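PDB 6LSV: jasmonate-induced oxygenase 2 from Arabidopsis thaliana, which uses iron and 2-oxoglutarate to oxidise the defence hormone jasmonate to 12-hydroxyjasmonate, acting in the jasmonate signalling pathway. Local coordinates for residues Ala93-His102 against Asp291-Phe299. Sequence-based numbering, arbitrary orientation.
Sequences ARENWREFFH and DKERVSLAF. With AKG (2-oxoglutaric acid), chain C.
In the double-stranded beta-helix (jelly-roll) core of this iron/2-oxoglutarate oxygenase, strand 294-299 binds the cosubstrate with one side, while V295 and L297 on its other side pack against helix 93-102. The axes of these short segments come within 8.6 Å, their N-to-C directions 121° apart. L297 CD2 touches A93 CB at 3.6 Å and also meets W97 CD1. V295 lies between R94 and R98. Its CG1 is near R94 CG, its CG2 is 4.1 Å from R98 CA, and its CB lies over one face of the R98 guanidinium.

E293, just before the strand, takes polar contacts from H102 and R98. The single N-H of H102 NE2 is shared between E293 OE1 (2.8 Å) and E293 OE2 (3.0 Å), both tilted from the ring plane. R98 NH1 bonds E293 OE2 at 3.0 Å in a salt bridge. OE2 lies in the guanidinium plane, which is nearly coplanar with the carboxylate. The R98 chain starts anti to the backbone N (chi1 -174°) and bends at chi3, which turns NH1 toward E293 while NE and NH2 grip E95 side-on. Y211 OH also bonds E293 OE1.

On the cosubstrate side, R294 NH1 donates to AKG O4 at 2.9 Å (171°), and R294 NH2 to AKG O3. S296 OG lies 2.9 Å from AKG O4.

Strand 294-302 runs antiparallel between strands 204-212 and 233-237. Helix 87-102 covers this sheet, and W97 touches I165 of helix 161-186.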
# COMPACT_ATOMS: atom_id res chain seq x y z
N ALA A 93 5.31 -7.60 -14.30
CA ALA A 93 5.01 -6.33 -13.65
C ALA A 93 6.20 -5.82 -12.84
O ALA A 93 6.53 -4.63 -12.90
CB ALA A 93 3.78 -6.49 -12.74
N ARG A 94 6.86 -6.71 -12.10
CA ARG A 94 8.00 -6.29 -11.31
C ARG A 94 9.17 -5.87 -12.19
O ARG A 94 9.76 -4.80 -11.99
CB ARG A 94 8.42 -7.41 -10.36
CG ARG A 94 9.66 -7.10 -9.56
CD ARG A 94 10.18 -8.34 -8.85
NE ARG A 94 9.21 -8.86 -7.88
CZ ARG A 94 8.41 -9.89 -8.10
NH1 ARG A 94 8.45 -10.53 -9.27
NH2 ARG A 94 7.57 -10.29 -7.16
N GLU A 95 9.50 -6.69 -13.19
CA GLU A 95 10.70 -6.42 -13.99
C GLU A 95 10.49 -5.25 -14.94
O GLU A 95 11.46 -4.55 -15.26
CB GLU A 95 11.11 -7.68 -14.76
CG GLU A 95 11.54 -8.82 -13.85
CD GLU A 95 12.51 -8.39 -12.76
OE1 GLU A 95 13.54 -7.76 -13.09
OE2 GLU A 95 12.24 -8.68 -11.57
N ASN A 96 9.26 -5.03 -15.41
CA ASN A 96 8.98 -3.81 -16.16
C ASN A 96 9.23 -2.57 -15.31
O ASN A 96 9.88 -1.62 -15.75
CB ASN A 96 7.53 -3.83 -16.66
CG ASN A 96 7.40 -4.42 -18.04
OD1 ASN A 96 7.22 -3.70 -19.02
ND2 ASN A 96 7.50 -5.74 -18.13
N TRP A 97 8.71 -2.57 -14.08
CA TRP A 97 8.92 -1.42 -13.20
C TRP A 97 10.38 -1.32 -12.77
O TRP A 97 10.93 -0.21 -12.70
CB TRP A 97 8.00 -1.51 -11.98
CG TRP A 97 6.61 -1.02 -12.28
CD1 TRP A 97 5.49 -1.78 -12.45
CD2 TRP A 97 6.21 0.34 -12.46
NE1 TRP A 97 4.41 -0.97 -12.72
CE2 TRP A 97 4.82 0.34 -12.73
CE3 TRP A 97 6.88 1.57 -12.41
CZ2 TRP A 97 4.10 1.51 -12.95
CZ3 TRP A 97 6.16 2.72 -12.63
CH2 TRP A 97 4.79 2.69 -12.90
N ARG A 98 11.02 -2.45 -12.49
CA ARG A 98 12.45 -2.42 -12.17
C ARG A 98 13.24 -1.79 -13.30
O ARG A 98 14.17 -1.00 -13.06
CB ARG A 98 12.96 -3.83 -11.88
CG ARG A 98 14.40 -3.86 -11.40
CD ARG A 98 15.02 -5.24 -11.52
NE ARG A 98 14.23 -6.29 -10.86
CZ ARG A 98 14.12 -6.42 -9.54
NH1 ARG A 98 14.73 -5.57 -8.73
NH2 ARG A 98 13.38 -7.40 -9.04
N GLU A 99 12.89 -2.11 -14.55
CA GLU A 99 13.55 -1.50 -15.70
C GLU A 99 13.30 0.01 -15.74
O GLU A 99 14.20 0.79 -16.07
CB GLU A 99 13.08 -2.17 -16.99
CG GLU A 99 13.50 -1.46 -18.27
CD GLU A 99 15.00 -1.51 -18.51
OE1 GLU A 99 15.50 -2.57 -18.95
OE2 GLU A 99 15.68 -0.50 -18.25
N PHE A 100 12.08 0.43 -15.40
CA PHE A 100 11.78 1.86 -15.35
C PHE A 100 12.66 2.57 -14.34
O PHE A 100 13.21 3.64 -14.62
CB PHE A 100 10.30 2.07 -15.01
CG PHE A 100 9.93 3.50 -14.77
CD1 PHE A 100 9.73 4.37 -15.83
CD2 PHE A 100 9.79 3.98 -13.48
CE1 PHE A 100 9.39 5.69 -15.60
CE2 PHE A 100 9.45 5.30 -13.25
CZ PHE A 100 9.25 6.16 -14.31
N PHE A 101 12.83 1.98 -13.16
CA PHE A 101 13.63 2.61 -12.12
C PHE A 101 15.13 2.47 -12.34
O PHE A 101 15.91 3.20 -11.73
CB PHE A 101 13.25 2.05 -10.75
CG PHE A 101 11.93 2.57 -10.24
CD1 PHE A 101 11.80 3.89 -9.83
CD2 PHE A 101 10.82 1.74 -10.17
CE1 PHE A 101 10.59 4.37 -9.36
CE2 PHE A 101 9.61 2.21 -9.70
CZ PHE A 101 9.49 3.54 -9.30
N HIS A 102 15.55 1.54 -13.20
CA HIS A 102 16.96 1.45 -13.57
C HIS A 102 17.36 2.46 -14.63
O HIS A 102 18.56 2.66 -14.85
CB HIS A 102 17.30 0.04 -14.05
CG HIS A 102 17.40 -0.95 -12.93
ND1 HIS A 102 17.64 -2.29 -13.15
CD2 HIS A 102 17.30 -0.80 -11.59
CE1 HIS A 102 17.68 -2.92 -11.99
NE2 HIS A 102 17.48 -2.04 -11.03
N ASP A 291 23.41 -3.32 0.12
CA ASP A 291 23.97 -4.19 -0.90
C ASP A 291 23.03 -4.52 -2.05
O ASP A 291 23.51 -4.91 -3.12
CB ASP A 291 24.47 -5.49 -0.26
CG ASP A 291 25.37 -5.23 0.94
OD1 ASP A 291 26.28 -4.39 0.79
OD2 ASP A 291 25.16 -5.85 2.01
N LYS A 292 21.72 -4.41 -1.85
CA LYS A 292 20.79 -4.66 -2.94
C LYS A 292 19.58 -3.76 -2.79
O LYS A 292 19.33 -3.17 -1.73
CB LYS A 292 20.41 -6.15 -3.02
CG LYS A 292 19.79 -6.59 -4.36
CD LYS A 292 20.40 -5.85 -5.57
CE LYS A 292 19.79 -6.35 -6.87
NZ LYS A 292 18.36 -6.73 -6.70
N GLU A 293 18.84 -3.63 -3.88
CA GLU A 293 17.66 -2.79 -3.98
C GLU A 293 16.41 -3.64 -3.76
O GLU A 293 16.49 -4.85 -3.51
CB GLU A 293 17.63 -2.10 -5.34
CG GLU A 293 17.98 -3.05 -6.48
CD GLU A 293 17.50 -2.56 -7.83
OE1 GLU A 293 18.10 -1.60 -8.36
OE2 GLU A 293 16.52 -3.13 -8.37
N ARG A 294 15.25 -3.00 -3.86
CA ARG A 294 13.97 -3.69 -3.78
C ARG A 294 12.99 -2.99 -4.71
O ARG A 294 13.12 -1.79 -4.99
CB ARG A 294 13.40 -3.71 -2.35
CG ARG A 294 14.02 -4.75 -1.43
CD ARG A 294 13.30 -4.85 -0.08
NE ARG A 294 12.08 -5.65 -0.14
CZ ARG A 294 10.84 -5.15 -0.11
NH1 ARG A 294 10.65 -3.84 -0.03
NH2 ARG A 294 9.80 -5.97 -0.17
N VAL A 295 12.02 -3.75 -5.20
CA VAL A 295 10.92 -3.21 -5.99
C VAL A 295 9.64 -3.89 -5.53
O VAL A 295 9.55 -5.13 -5.58
CB VAL A 295 11.11 -3.41 -7.50
CG1 VAL A 295 9.78 -3.29 -8.23
CG2 VAL A 295 12.12 -2.40 -8.05
N SER A 296 8.67 -3.11 -5.06
CA SER A 296 7.41 -3.65 -4.59
C SER A 296 6.25 -2.90 -5.22
O SER A 296 6.35 -1.70 -5.51
CB SER A 296 7.30 -3.60 -3.07
OG SER A 296 8.51 -4.05 -2.47
N LEU A 297 5.15 -3.61 -5.44
CA LEU A 297 3.98 -3.08 -6.13
C LEU A 297 2.80 -3.09 -5.16
O LEU A 297 2.42 -4.14 -4.65
CB LEU A 297 3.66 -3.91 -7.37
CG LEU A 297 4.49 -3.69 -8.64
CD1 LEU A 297 5.93 -4.16 -8.48
CD2 LEU A 297 3.84 -4.38 -9.82
N ALA A 298 2.24 -1.91 -4.92
CA ALA A 298 1.12 -1.73 -3.99
C ALA A 298 -0.12 -1.36 -4.79
O ALA A 298 -0.21 -0.24 -5.31
CB ALA A 298 1.45 -0.67 -2.94
N PHE A 299 -1.06 -2.29 -4.88
CA PHE A 299 -2.35 -2.05 -5.52
C PHE A 299 -3.36 -1.70 -4.44
O PHE A 299 -3.52 -2.44 -3.46
CB PHE A 299 -2.78 -3.29 -6.30
CG PHE A 299 -4.17 -3.20 -6.88
CD1 PHE A 299 -5.26 -3.69 -6.18
CD2 PHE A 299 -4.37 -2.65 -8.13
CE1 PHE A 299 -6.53 -3.62 -6.71
CE2 PHE A 299 -5.65 -2.58 -8.67
CZ PHE A 299 -6.73 -3.06 -7.95
C1 AKG C . 3.36 0.17 0.45
O1 AKG C . 2.16 -0.16 0.66
O2 AKG C . 3.61 1.18 -0.25
C2 AKG C . 4.48 -0.66 1.09
O5 AKG C . 4.54 -0.72 2.28
C3 AKG C . 5.53 -1.40 0.25
C4 AKG C . 5.88 -2.73 0.94
C5 AKG C . 7.20 -3.29 0.41
O3 AKG C . 7.41 -4.53 0.40
O4 AKG C . 8.08 -2.51 -0.01